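Local coordinates for Rbam17540 (Bacillus amyloliquefaciens, PDB 2YOY), which is a copper-dependent lytic polysaccharide monooxygenase of the former CBM33 class that probably cleaves cellulose by oxidation, at residues M13-K18 and K29-D35; W103-I107 and H142-P147. One frame throughout, in Å; residues are numbered along the deposited sequence.

How the contacts relate
Contact 2 lies in the buried interior, contact 1 in a partly exposed helical region, and the two stand on opposite sides of the chain's centre, with their own centres about 24 Å apart, and they do not meet. They share no element. Contact 1 joins helix 10-21 to the end of helix 23-30 and the 3-10 turn after it, close neighbours in the chain, and mixes a glycine-on-tyrosine packing with two salt bridges. Contact 2 brings strand 100-108 of one sheet against strand 141-146 of the other, through side chains alone: aromatic rings, a single hydrogen bond and aliphatic groups, with no salt bridge.

Contact 1: residues M13-K18 and K29-D35; sequences MGALEK and KYGSVID
Gly-14 packs its CA over one face of the Tyr-30 ring in a helix-helix packing, where helix 10-21 meets the C-terminal end of helix 23-30 and the 3-10 turn that follows. This is the tight part. Gly-14 CA sits over the centre of the ring, 3.3 Å from its centroid, in a CH-pi contact that a CB would crowd, since it would fall close to Tyr-30 CD2 and Ile-34 CG2. CG2 of Ile-34 rests 3.5 Å from Gly-14 O, and Ala-15 CA gives a CH...O contact to Ile-34 O. At the far rim of the ring, Tyr-30 OH donates to the anti lone pair of Glu-17 OE2 over 2.5 Å, while Lys-29 NZ takes the syn lone pair of the same oxygen at 2.8 Å. Lys-29 reaches it as a fully extended chain. Two donors thus hold one carboxylate oxygen, which would probably favour its charged form. The other end is looser and wetter. Lys-18, bent at chi3 (130°), brings NZ to Asp-35 OD1 at 3.0 Å, 29° out of the carboxylate plane; OD1 also accepts from Trp-23. One water links the two sides, accepting from Lys-18 NZ and donating to Ile-34 O at 2.6 Å.

Contact 2: residues W103-I107 and H142-P147; sequences WHYYI and HKIFVP
Trp-103, Tyr-105 and His-142 form an aromatic cluster between strands 100-108 and 141-146. In the ring contacts, His-142 turns an edge to the face of Trp-103, its centroid 4.2 Å from that of the five-membered ring and the planes 53° apart. The Tyr-105 and His-142 rings meet rim to rim. One polar bond ties them: Tyr-105 OH and His-142 ND1 are 2.6 Å apart, each near the plane of the other's ring, and OH is also bonded to Trp-92 NE1. The indole nitrogen of Trp-103 is held by Tyr-94 OH. With an alanine at Trp-103, the His-142 edge would probably lose the face it meets, and Tyr-94 OH its indole partner. Aliphatic contacts continue the interface. Ile-144, with CG1 anti to its carbonyl carbon (chi1 -61°), lays CG1 over the Tyr-105 face, 4.0 Å from the centroid, and CD1 beside Tyr-105 CD1 at 3.5 Å. Further along, Ile-107 splits its branches, CD1 touching Val-146 CG1 at 3.8 Å and CG2 reaching Pro-147 CG. The axes of the two short strand segments approach to 8.9 Å, their directions 18° from parallel, facing each other from separate sheets, as in the core of the beta-sandwich typical of lytic polysaccharide monooxygenases.

Contact 1: residues M13-K18 and K29-D35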
ATOM      1  N   MET A  13       0.549   8.388   5.362  1.00  8.45           N
ATOM      2  CA  MET A  13       0.431   9.787   4.991  1.00  9.40           C
ATOM      3  C   MET A  13      -0.870  10.382   5.545  1.00  9.31           C
ATOM      4  O   MET A  13      -0.891  11.532   6.015  1.00 10.27           O
ATOM      5  CB  MET A  13       0.482   9.995   3.475  1.00 11.27           C
ATOM      6  CG  MET A  13       0.749  11.423   2.955  1.00 13.55           C
ATOM      7  SD  MET A  13       2.506  11.754   3.138  1.00 17.88           S
ATOM      8  CE  MET A  13       3.215  10.917   1.694  1.00 25.67           C
ATOM      9  N   GLY A  14      -1.938   9.591   5.572  1.00  6.60           N
ATOM     10  CA  GLY A  14      -3.219  10.063   6.214  1.00 11.78           C
ATOM     11  C   GLY A  14      -3.053  10.393   7.706  1.00  9.44           C
ATOM     12  O   GLY A  14      -3.471  11.473   8.188  1.00 11.11           O
ATOM     13  N   ALA A  15      -2.429   9.462   8.414  1.00 12.59           N
ATOM     14  CA  ALA A  15      -2.116   9.632   9.839  1.00 15.96           C
ATOM     15  C   ALA A  15      -1.224  10.822  10.048  1.00 22.53           C
ATOM     16  O   ALA A  15      -1.425  11.586  10.984  1.00 16.25           O
ATOM     17  CB  ALA A  15      -1.473   8.384  10.387  1.00 18.42           C
ATOM     18  N   LEU A  16      -0.216  10.983   9.205  1.00 10.40           N
ATOM     19  CA  LEU A  16       0.617  12.202   9.261  1.00 11.12           C
ATOM     20  C   LEU A  16      -0.129  13.458   9.040  1.00 13.00           C
ATOM     21  O   LEU A  16       0.110  14.431   9.765  1.00 13.12           O
ATOM     22  CB  LEU A  16       1.831  12.098   8.328  1.00  8.51           C
ATOM     23  CG  LEU A  16       2.836  11.009   8.632  1.00  8.82           C
ATOM     24  CD1 LEU A  16       3.960  11.071   7.619  1.00 21.88           C
ATOM     25  CD2 LEU A  16       3.446  11.104  10.041  1.00 24.54           C
ATOM     26  N   GLU A  17      -1.034  13.513   8.027  1.00  8.42           N
ATOM     27  CA  GLU A  17      -1.772  14.747   7.755  1.00 11.82           C
ATOM     28  C   GLU A  17      -2.884  15.053   8.784  1.00 13.20           C
ATOM     29  O   GLU A  17      -3.268  16.214   8.973  1.00 17.83           O
ATOM     30  CB  GLU A  17      -2.395  14.688   6.347  1.00  9.17           C
ATOM     31  CG  GLU A  17      -1.324  14.755   5.254  1.00 14.25           C
ATOM     32  CD  GLU A  17      -1.704  15.524   4.060  1.00 15.55           C
ATOM     33  OE1 GLU A  17      -1.465  16.773   4.055  1.00 22.54           O
ATOM     34  OE2 GLU A  17      -2.133  14.894   3.048  1.00 15.91           O
ATOM     35  N   LYS A  18      -3.350  14.048   9.488  1.00 13.13           N
ATOM     36  CA  LYS A  18      -4.195  14.275  10.676  1.00 10.97           C
ATOM     37  C   LYS A  18      -3.491  15.260  11.615  1.00 13.68           C
ATOM     38  O   LYS A  18      -4.122  16.173  12.149  1.00 16.76           O
ATOM     39  CB  LYS A  18      -4.531  12.955  11.323  1.00 10.07           C
ATOM     40  CG  LYS A  18      -5.195  13.040  12.676  1.00 16.39           C
ATOM     41  CD  LYS A  18      -5.477  11.631  13.184  1.00 30.89           C
ATOM     42  CE  LYS A  18      -4.994  11.419  14.601  1.00 28.50           C
ATOM     43  NZ  LYS A  18      -5.250  10.029  15.054  1.00 29.34           N
ATOM     44  N   LYS A  29      -9.986  14.126   3.135  1.00  7.91           N
ATOM     45  CA  LYS A  29      -9.040  13.783   2.057  1.00  7.80           C
ATOM     46  C   LYS A  29      -8.815  12.251   1.994  1.00 10.25           C
ATOM     47  O   LYS A  29      -8.717  11.697   0.908  1.00 13.08           O
ATOM     48  CB  LYS A  29      -7.751  14.579   2.270  1.00  6.82           C
ATOM     49  CG  LYS A  29      -6.634  14.298   1.296  1.00 16.03           C
ATOM     50  CD  LYS A  29      -5.478  15.269   1.533  1.00 15.97           C
ATOM     51  CE  LYS A  29      -4.324  14.963   0.585  1.00 21.55           C
ATOM     52  NZ  LYS A  29      -3.283  16.022   0.739  1.00 14.14           N
ATOM     53  N   TYR A  30      -8.716  11.580   3.141  1.00  9.53           N
ATOM     54  CA  TYR A  30      -8.310  10.180   3.210  1.00  6.07           C
ATOM     55  C   TYR A  30      -9.408   9.213   3.687  1.00  9.88           C
ATOM     56  O   TYR A  30      -9.285   7.988   3.487  1.00 10.10           O
ATOM     57  CB  TYR A  30      -7.136  10.012   4.222  1.00 11.24           C
ATOM     58  CG  TYR A  30      -5.840  10.660   3.820  1.00 11.00           C
ATOM     59  CD1 TYR A  30      -5.561  11.997   4.140  1.00  9.04           C
ATOM     60  CD2 TYR A  30      -4.871   9.933   3.102  1.00  9.08           C
ATOM     61  CE1 TYR A  30      -4.356  12.586   3.764  1.00 12.46           C
ATOM     62  CE2 TYR A  30      -3.675  10.503   2.713  1.00  7.56           C
ATOM     63  CZ  TYR A  30      -3.429  11.837   3.025  1.00  6.12           C
ATOM     64  OH  TYR A  30      -2.251  12.422   2.634  1.00 10.96           O
ATOM     65  N   GLY A  31     -10.436   9.741   4.355  1.00 10.68           N
ATOM     66  CA  GLY A  31     -11.372   8.933   5.127  1.00  6.08           C
ATOM     67  C   GLY A  31     -10.844   8.451   6.455  1.00  8.16           C
ATOM     68  O   GLY A  31      -9.813   8.925   6.926  1.00  9.14           O
ATOM     69  N   SER A  32     -11.549   7.514   7.075  1.00 10.26           N
ATOM     70  CA  SER A  32     -11.288   7.132   8.452  1.00 11.12           C
ATOM     71  C   SER A  32      -9.971   6.401   8.752  1.00 15.72           C
ATOM     72  O   SER A  32      -9.613   6.186   9.937  1.00 12.08           O
ATOM     73  CB  SER A  32     -12.453   6.283   8.968  1.00 12.47           C
ATOM     74  OG  SER A  32     -12.598   5.101   8.189  1.00 13.39           O
ATOM     75  N   VAL A  33      -9.239   6.019   7.705  1.00 10.99           N
ATOM     76  CA  VAL A  33      -7.939   5.427   7.896  1.00 10.16           C
ATOM     77  C   VAL A  33      -6.970   6.305   8.669  1.00 14.29           C
ATOM     78  O   VAL A  33      -6.017   5.782   9.204  1.00 11.71           O
ATOM     79  CB  VAL A  33      -7.320   4.987   6.530  1.00 13.08           C
ATOM     80  CG1 VAL A  33      -6.890   6.195   5.684  1.00 13.42           C
ATOM     81  CG2 VAL A  33      -6.162   4.042   6.764  1.00 11.92           C
ATOM     82  N   ILE A  34      -7.198   7.630   8.726  1.00 12.55           N
ATOM     83  CA  ILE A  34      -6.282   8.495   9.414  1.00 12.76           C
ATOM     84  C   ILE A  34      -6.013   8.068  10.878  1.00 10.04           C
ATOM     85  O   ILE A  34      -4.928   8.358  11.422  1.00 11.89           O
ATOM     86  CB  ILE A  34      -6.725   9.975   9.347  1.00  8.75           C
ATOM     87  CG1 ILE A  34      -8.023  10.210  10.168  1.00  8.71           C
ATOM     88  CG2 ILE A  34      -6.764  10.476   7.904  1.00 12.26           C
ATOM     89  CD1 ILE A  34      -8.492  11.646  10.178  1.00 12.23           C
ATOM     90  N   ASP A  35      -6.977   7.365  11.486  1.00  9.80           N
ATOM     91  CA  ASP A  35      -6.890   6.952  12.873  1.00 20.02           C
ATOM     92  C   ASP A  35      -6.268   5.587  13.034  1.00 21.91           C
ATOM     93  O   ASP A  35      -5.812   5.266  14.140  1.00 13.38           O
ATOM     94  CB  ASP A  35      -8.290   6.941  13.509  1.00 21.29           C
ATOM     95  CG  ASP A  35      -8.742   8.312  13.950  1.00 56.85           C
ATOM     96  OD1 ASP A  35      -7.923   9.244  13.979  1.00 38.32           O
ATOM     97  OD2 ASP A  35      -9.933   8.459  14.277  1.00 24.30           O
TER
HETATM   98  O   HOH W   1      -3.571   8.006  13.599  1.00 26.57           O

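Contact 2: residues W103-I107 and H142-P147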
ATOM      1  N   TRP A 103       5.643 -11.288   1.443  1.00 10.27           N
ATOM      2  CA  TRP A 103       5.284  -9.984   0.973  1.00  9.33           C
ATOM      3  C   TRP A 103       5.540  -9.909  -0.527  1.00 11.99           C
ATOM      4  O   TRP A 103       6.363 -10.639  -1.097  1.00 10.06           O
ATOM      5  CB  TRP A 103       6.089  -8.879   1.637  1.00 14.16           C
ATOM      6  CG  TRP A 103       6.042  -8.758   3.124  1.00 10.00           C
ATOM      7  CD1 TRP A 103       5.347  -7.811   3.849  1.00  7.97           C
ATOM      8  CD2 TRP A 103       6.838  -9.483   4.088  1.00  9.75           C
ATOM      9  NE1 TRP A 103       5.646  -7.922   5.186  1.00  9.76           N
ATOM     10  CE2 TRP A 103       6.548  -8.937   5.364  1.00 10.66           C
ATOM     11  CE3 TRP A 103       7.772 -10.506   3.989  1.00 10.28           C
ATOM     12  CZ2 TRP A 103       7.180  -9.401   6.553  1.00 12.62           C
ATOM     13  CZ3 TRP A 103       8.381 -10.989   5.180  1.00 11.41           C
ATOM     14  CH2 TRP A 103       8.065 -10.440   6.423  1.00 12.45           C
ATOM     15  N   HIS A 104       4.744  -9.092  -1.179  1.00  9.68           N
ATOM     16  CA  HIS A 104       4.814  -8.937  -2.647  1.00  8.45           C
ATOM     17  C   HIS A 104       4.510  -7.512  -3.059  1.00  7.11           C
ATOM     18  O   HIS A 104       3.633  -6.843  -2.487  1.00  8.48           O
ATOM     19  CB  HIS A 104       3.997 -10.021  -3.398  1.00 13.82           C
ATOM     20  CG  HIS A 104       2.643 -10.319  -2.818  1.00 10.54           C
ATOM     21  ND1 HIS A 104       1.518 -10.400  -3.609  1.00 12.27           N
ATOM     22  CD2 HIS A 104       2.234 -10.611  -1.552  1.00  7.20           C
ATOM     23  CE1 HIS A 104       0.466 -10.669  -2.853  1.00 10.69           C
ATOM     24  NE2 HIS A 104       0.882 -10.832  -1.607  1.00 14.45           N
ATOM     25  N   TYR A 105       5.289  -7.020  -4.022  1.00  6.57           N
ATOM     26  CA  TYR A 105       5.307  -5.617  -4.424  1.00  6.85           C
ATOM     27  C   TYR A 105       5.060  -5.492  -5.925  1.00  7.45           C
ATOM     28  O   TYR A 105       5.604  -6.269  -6.716  1.00  8.50           O
ATOM     29  CB  TYR A 105       6.678  -4.991  -4.098  1.00  8.36           C
ATOM     30  CG  TYR A 105       6.957  -4.848  -2.586  1.00  6.17           C
ATOM     31  CD1 TYR A 105       7.507  -5.873  -1.872  1.00  3.86           C
ATOM     32  CD2 TYR A 105       6.639  -3.685  -1.904  1.00 11.87           C
ATOM     33  CE1 TYR A 105       7.753  -5.772  -0.540  1.00  7.21           C
ATOM     34  CE2 TYR A 105       6.862  -3.564  -0.511  1.00 10.81           C
ATOM     35  CZ  TYR A 105       7.398  -4.638   0.150  1.00 12.60           C
ATOM     36  OH  TYR A 105       7.702  -4.582   1.473  1.00 10.47           O
ATOM     37  N   TYR A 106       4.246  -4.501  -6.279  1.00  5.70           N
ATOM     38  CA  TYR A 106       3.812  -4.236  -7.616  1.00 10.80           C
ATOM     39  C   TYR A 106       4.024  -2.737  -7.886  1.00 13.39           C
ATOM     40  O   TYR A 106       3.986  -1.925  -6.965  1.00 11.28           O
ATOM     41  CB  TYR A 106       2.339  -4.550  -7.760  1.00  9.43           C
ATOM     42  CG  TYR A 106       1.954  -5.964  -7.356  1.00  8.01           C
ATOM     43  CD1 TYR A 106       1.861  -6.343  -6.013  1.00  7.05           C
ATOM     44  CD2 TYR A 106       1.790  -6.956  -8.302  1.00 10.13           C
ATOM     45  CE1 TYR A 106       1.599  -7.653  -5.652  1.00  8.31           C
ATOM     46  CE2 TYR A 106       1.475  -8.244  -7.937  1.00 11.33           C
ATOM     47  CZ  TYR A 106       1.388  -8.588  -6.623  1.00 14.11           C
ATOM     48  OH  TYR A 106       1.118  -9.867  -6.251  1.00 10.68           O
ATOM     49  N   ILE A 107       4.146  -2.375  -9.143  1.00  9.09           N
ATOM     50  CA  ILE A 107       4.176  -0.964  -9.552  1.00  6.81           C
ATOM     51  C   ILE A 107       3.205  -0.818 -10.717  1.00  6.73           C
ATOM     52  O   ILE A 107       2.964  -1.762 -11.448  1.00  6.03           O
ATOM     53  CB  ILE A 107       5.575  -0.475  -9.952  1.00 10.96           C
ATOM     54  CG1 ILE A 107       5.598   1.066  -9.967  1.00 10.86           C
ATOM     55  CG2 ILE A 107       5.960  -1.024 -11.320  1.00 12.42           C
ATOM     56  CD1 ILE A 107       6.989   1.632  -9.977  1.00 14.71           C
ATOM     57  N   HIS A 142      12.499  -4.640   3.233  1.00  7.38           N
ATOM     58  CA  HIS A 142      12.700  -5.402   2.035  1.00  5.25           C
ATOM     59  C   HIS A 142      13.377  -4.567   0.959  1.00  8.23           C
ATOM     60  O   HIS A 142      13.035  -3.404   0.775  1.00 13.82           O
ATOM     61  CB  HIS A 142      11.331  -5.857   1.509  1.00 12.53           C
ATOM     62  CG  HIS A 142      10.525  -6.544   2.556  1.00 15.69           C
ATOM     63  ND1 HIS A 142       9.200  -6.268   2.769  1.00 13.68           N
ATOM     64  CD2 HIS A 142      10.890  -7.414   3.527  1.00 18.20           C
ATOM     65  CE1 HIS A 142       8.760  -6.978   3.784  1.00  9.53           C
ATOM     66  NE2 HIS A 142       9.769  -7.667   4.280  1.00 17.21           N
ATOM     67  N   LYS A 143      14.285  -5.190   0.220  1.00  9.29           N
ATOM     68  CA  LYS A 143      15.006  -4.524  -0.889  1.00  8.59           C
ATOM     69  C   LYS A 143      14.382  -4.979  -2.158  1.00 15.26           C
ATOM     70  O   LYS A 143      14.444  -6.140  -2.480  1.00 10.52           O
ATOM     71  CB  LYS A 143      16.455  -4.979  -0.874  1.00 18.35           C
ATOM     72  CG  LYS A 143      17.357  -4.289  -1.879  1.00 23.56           C
ATOM     73  CD  LYS A 143      18.761  -4.856  -1.725  1.00 43.32           C
ATOM     74  CE  LYS A 143      19.710  -4.374  -2.800  1.00 34.32           C
ATOM     75  NZ  LYS A 143      20.863  -5.297  -2.860  1.00 38.14           N
ATOM     76  N   ILE A 144      13.736  -4.035  -2.828  1.00  7.88           N
ATOM     77  CA  ILE A 144      12.959  -4.269  -4.012  1.00 10.50           C
ATOM     78  C   ILE A 144      13.498  -3.358  -5.129  1.00 13.92           C
ATOM     79  O   ILE A 144      13.753  -2.138  -4.930  1.00 11.37           O
ATOM     80  CB  ILE A 144      11.509  -3.955  -3.717  1.00  8.77           C
ATOM     81  CG1 ILE A 144      10.922  -4.833  -2.591  1.00 11.17           C
ATOM     82  CG2 ILE A 144      10.627  -4.100  -4.956  1.00  9.21           C
ATOM     83  CD1 ILE A 144      10.772  -6.313  -2.898  1.00  6.25           C
ATOM     84  N   PHE A 145      13.610  -3.943  -6.320  1.00  9.46           N
ATOM     85  CA  PHE A 145      14.049  -3.188  -7.469  1.00  6.73           C
ATOM     86  C   PHE A 145      12.881  -2.481  -8.139  1.00 18.30           C
ATOM     87  O   PHE A 145      11.968  -3.105  -8.600  1.00 13.17           O
ATOM     88  CB  PHE A 145      14.811  -4.089  -8.445  1.00  5.06           C
ATOM     89  CG  PHE A 145      15.595  -3.301  -9.466  1.00  5.00           C
ATOM     90  CD1 PHE A 145      16.857  -2.861  -9.208  1.00  9.76           C
ATOM     91  CD2 PHE A 145      15.014  -3.001 -10.694  1.00 12.67           C
ATOM     92  CE1 PHE A 145      17.563  -2.124 -10.170  1.00 13.96           C
ATOM     93  CE2 PHE A 145      15.724  -2.278 -11.681  1.00 15.40           C
ATOM     94  CZ  PHE A 145      17.003  -1.875 -11.410  1.00 16.08           C
ATOM     95  N   VAL A 146      12.871  -1.154  -8.140  1.00 15.98           N
ATOM     96  CA  VAL A 146      11.773  -0.434  -8.746  1.00  6.68           C
ATOM     97  C   VAL A 146      12.205  -0.198 -10.232  1.00 11.49           C
ATOM     98  O   VAL A 146      13.297   0.319 -10.479  1.00 13.28           O
ATOM     99  CB  VAL A 146      11.597   0.938  -8.080  1.00 10.61           C
ATOM    100  CG1 VAL A 146      10.626   1.845  -8.848  1.00 14.79           C
ATOM    101  CG2 VAL A 146      11.285   0.841  -6.575  1.00 13.57           C
ATOM    102  N   PRO A 147      11.346  -0.537 -11.220  1.00 14.04           N
ATOM    103  CA  PRO A 147      11.750  -0.402 -12.608  1.00 13.04           C
ATOM    104  C   PRO A 147      12.325   0.980 -12.944  1.00 19.17           C
ATOM    105  O   PRO A 147      11.852   1.989 -12.440  1.00 20.47           O
ATOM    106  CB  PRO A 147      10.447  -0.692 -13.408  1.00 10.58           C
ATOM    107  CG  PRO A 147       9.575  -1.476 -12.487  1.00 12.61           C
ATOM    108  CD  PRO A 147      10.036  -1.146 -11.059  1.00 12.03           C
TER